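PDB 4BPS: chorismatase from Streptomyces hygroscopicus, which hydrolyses chorismate to pyruvate and a dihydroxycyclohexadiene carboxylic acid, a step in the biosynthesis of the immunosuppressants FK506 and FK520. Local coordinates for residues 86-91 against 119-124. Sequence-based numbering, arbitrary orientation.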
HETATM    1  N   MSE A  86      21.381  -1.513  -2.886  1.00  7.86           N
HETATM    2  CA  MSE A  86      20.925  -0.567  -1.886  0.62  8.09           C
HETATM    3  C   MSE A  86      21.466   0.811  -2.250  1.00  9.68           C
HETATM    4  O   MSE A  86      22.674   0.961  -2.485  1.00 11.17           O
HETATM    5  CB  MSE A  86      21.419  -0.975  -0.507  0.62  9.63           C
HETATM    6  CG  MSE A  86      20.618  -2.073   0.191  0.62 11.42           C
HETATM    7 SE   MSE A  86      20.536  -1.943   2.171  0.62 14.79          SE
HETATM    8  CE  MSE A  86      21.349  -0.190   2.386  0.62 16.84           C
ATOM      9  N   ASP A  87      20.590   1.811  -2.291  1.00  9.00           N
ATOM     10  CA  ASP A  87      20.981   3.174  -2.612  1.00 10.60           C
ATOM     11  C   ASP A  87      20.159   4.105  -1.754  1.00  9.87           C
ATOM     12  O   ASP A  87      18.940   4.004  -1.744  1.00  9.07           O
ATOM     13  CB  ASP A  87      20.692   3.478  -4.078  1.00 12.73           C
ATOM     14  CG  ASP A  87      21.649   2.776  -5.010  1.00 14.33           C
ATOM     15  OD1 ASP A  87      22.755   3.327  -5.211  1.00 16.91           O
ATOM     16  OD2 ASP A  87      21.310   1.688  -5.523  1.00 13.15           O
ATOM     17  N   ASN A  88      20.825   5.014  -1.043  1.00 10.14           N
ATOM     18  CA  ASN A  88      20.130   6.024  -0.249  1.00 11.11           C
ATOM     19  C   ASN A  88      19.129   5.421   0.730  1.00  9.75           C
ATOM     20  O   ASN A  88      18.057   5.995   0.948  1.00 11.42           O
ATOM     21  CB  ASN A  88      19.420   7.023  -1.181  1.00 14.37           C
ATOM     22  CG  ASN A  88      20.393   7.861  -1.973  1.00 18.51           C
ATOM     23  OD1 ASN A  88      21.335   8.431  -1.409  1.00 20.85           O
ATOM     24  ND2 ASN A  88      20.182   7.943  -3.279  1.00 20.40           N
ATOM     25  N   GLY A  89      19.479   4.273   1.321  1.00  9.40           N
ATOM     26  CA  GLY A  89      18.617   3.596   2.276  1.00  9.35           C
ATOM     27  C   GLY A  89      17.579   2.691   1.655  1.00  7.80           C
ATOM     28  O   GLY A  89      16.876   2.008   2.372  1.00  7.80           O
ATOM     29  N   ILE A  90      17.448   2.723   0.328  1.00  6.78           N
ATOM     30  CA  ILE A  90      16.445   1.917  -0.361  1.00  6.34           C
ATOM     31  C   ILE A  90      17.078   0.597  -0.765  1.00  6.22           C
ATOM     32  O   ILE A  90      18.040   0.590  -1.557  1.00  6.95           O
ATOM     33  CB  ILE A  90      15.925   2.630  -1.630  1.00  6.44           C
ATOM     34  CG1 ILE A  90      15.421   4.054  -1.338  1.00  6.91           C
ATOM     35  CG2 ILE A  90      14.829   1.779  -2.286  1.00  6.73           C
ATOM     36  CD1 ILE A  90      15.235   4.909  -2.605  1.00  7.84           C
ATOM     37  N   ALA A  91      16.540  -0.513  -0.255  1.00  5.57           N
ATOM     38  CA  ALA A  91      16.911  -1.823  -0.764  1.00  5.55           C
ATOM     39  C   ALA A  91      15.974  -2.161  -1.900  1.00  4.96           C
ATOM     40  O   ALA A  91      14.761  -2.018  -1.750  1.00  5.35           O
ATOM     41  CB  ALA A  91      16.855  -2.877   0.330  1.00  6.20           C
ATOM     42  N   TYR A 119      10.958  10.228  -0.118  1.00  5.58           N
ATOM     43  CA  TYR A 119      10.263  10.180  -1.403  1.00  5.68           C
ATOM     44  C   TYR A 119      11.120  10.741  -2.538  1.00  5.74           C
ATOM     45  O   TYR A 119      11.087  10.222  -3.641  1.00  5.87           O
ATOM     46  CB  TYR A 119       8.885  10.879  -1.334  1.00  6.26           C
ATOM     47  CG  TYR A 119       7.774   9.890  -1.046  1.00  6.69           C
ATOM     48  CD1 TYR A 119       7.152   9.224  -2.082  1.00  7.95           C
ATOM     49  CD2 TYR A 119       7.395   9.589   0.252  1.00  6.77           C
ATOM     50  CE1 TYR A 119       6.179   8.257  -1.844  1.00  8.32           C
ATOM     51  CE2 TYR A 119       6.432   8.620   0.498  1.00  7.13           C
ATOM     52  CZ  TYR A 119       5.814   7.966  -0.555  1.00  7.10           C
ATOM     53  OH  TYR A 119       4.864   6.985  -0.339  1.00  7.53           O
ATOM     54  N   THR A 120      11.904  11.786  -2.264  1.00  5.73           N
ATOM     55  CA  THR A 120      12.853  12.263  -3.276  1.00  5.95           C
ATOM     56  C   THR A 120      13.758  11.124  -3.730  1.00  5.75           C
ATOM     57  O   THR A 120      14.015  10.946  -4.916  1.00  6.00           O
ATOM     58  CB  THR A 120      13.693  13.416  -2.739  1.00  6.91           C
ATOM     59  OG1 THR A 120      12.882  14.591  -2.597  1.00  7.34           O
ATOM     60  CG2 THR A 120      14.849  13.748  -3.689  1.00  7.45           C
ATOM     61  N   ASN A 121      14.245  10.364  -2.763  1.00  5.59           N
ATOM     62  CA  ASN A 121      15.155   9.274  -3.073  1.00  6.84           C
ATOM     63  C   ASN A 121      14.444   8.167  -3.869  1.00  6.14           C
ATOM     64  O   ASN A 121      15.033   7.599  -4.795  1.00  6.16           O
ATOM     65  CB  ASN A 121      15.802   8.721  -1.805  1.00  8.16           C
ATOM     66  CG  ASN A 121      16.795   9.700  -1.206  1.00 10.72           C
ATOM     67  OD1 ASN A 121      17.319  10.559  -1.912  1.00 13.53           O
ATOM     68  ND2 ASN A 121      17.020   9.610   0.089  1.00 10.70           N
ATOM     69  N   VAL A 122      13.182   7.887  -3.545  1.00  6.37           N
ATOM     70  CA  VAL A 122      12.394   6.930  -4.327  1.00  6.64           C
ATOM     71  C   VAL A 122      12.213   7.405  -5.775  1.00  6.45           C
ATOM     72  O   VAL A 122      12.469   6.645  -6.736  1.00  6.99           O
ATOM     73  CB  VAL A 122      11.043   6.656  -3.651  1.00  7.34           C
ATOM     74  CG1 VAL A 122      10.111   5.862  -4.559  1.00  7.47           C
ATOM     75  CG2 VAL A 122      11.233   5.927  -2.318  1.00  8.23           C
ATOM     76  N   PHE A 123      11.774   8.649  -5.960  1.00  6.33           N
ATOM     77  CA  PHE A 123      11.587   9.168  -7.315  1.00  6.43           C
ATOM     78  C   PHE A 123      12.909   9.148  -8.068  1.00  6.74           C
ATOM     79  O   PHE A 123      12.960   8.780  -9.251  1.00  7.59           O
ATOM     80  CB  PHE A 123      11.014  10.580  -7.312  1.00  7.28           C
ATOM     81  CG  PHE A 123       9.608  10.695  -6.764  1.00  7.07           C
ATOM     82  CD1 PHE A 123       8.569   9.881  -7.202  1.00  8.65           C
ATOM     83  CD2 PHE A 123       9.316  11.669  -5.828  1.00  7.07           C
ATOM     84  CE1 PHE A 123       7.284  10.034  -6.704  1.00  9.37           C
ATOM     85  CE2 PHE A 123       8.035  11.810  -5.302  1.00  8.00           C
ATOM     86  CZ  PHE A 123       7.020  10.997  -5.745  1.00  8.77           C
ATOM     87  N   GLN A 124      13.997   9.554  -7.407  1.00  6.96           N
ATOM     88  CA  GLN A 124      15.291   9.565  -8.075  1.00  7.58           C
ATOM     89  C   GLN A 124      15.762   8.173  -8.460  1.00  6.92           C
ATOM     90  O   GLN A 124      16.336   8.008  -9.530  1.00  7.24           O
ATOM     91  CB  GLN A 124      16.318  10.252  -7.191  1.00 10.29           C
ATOM     92  CG  GLN A 124      17.696  10.325  -7.829  1.00 15.11           C
ATOM     93  CD  GLN A 124      17.701  10.889  -9.281  1.00 18.40           C
ATOM     94  OE1 GLN A 124      17.029  11.873  -9.582  1.00 22.11           O
ATOM     95  NE2 GLN A 124      18.465  10.254 -10.173  1.00 16.78           N
TER
HETATM   96  O   HOH W   1      17.895   7.320  -4.820  1.00 13.23           O
HETATM   97  O   HOH W   2      15.930   7.423   1.847  1.00 19.02           O
HETATM   98  O   HOH W   3      20.157  11.062  -1.336  1.00 32.35           O
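The methyl CD1 of I90 reaches across to helix 112-129 and presses mainly on the backbone carbonyl of N121, 3.5 Å from N121 O, with V122 CG2 alongside at 4.1 Å. With chi1 at -53°, CG1 stands beside the backbone N and the chain runs on extended, which carries CD1 to the helix. This is the tight part: I90 and V122 are both buried against F193 and V103 of the neighbouring strands, a place suited to branched aliphatic residues. Toward solvent the contact becomes polar. Here the side-chain amides of N88 and N121 stack with their planes 14° apart, N88 CB lying 3.7 Å from N121 CG, and no direct hydrogen bond joins the two segments. Three waters bridge them instead. One accepts from N88 ND2 at 2.8 Å and donates to N121 O; a second donates to N88 O and accepts from N121 ND2 at 3.0 Å; a third donates to N121 OD1 and, weakly, to N88 OD1. An amide, with a donor and an acceptor at its end, is well fitted to these opposite demands. A leucine in place of N121 would probably leave two of these waters without their helix-side partner and the N88 amide without its stacking mate. The type I' turn from D87 to I90 needs positive phi at N88, which asparagine tolerates well, and at G89, where a CB would jam against N88 O. This tight beta-hairpin resting against a helix belongs to the YjgF fold, an alpha+beta arrangement of helices packed on a mostly antiparallel sheet.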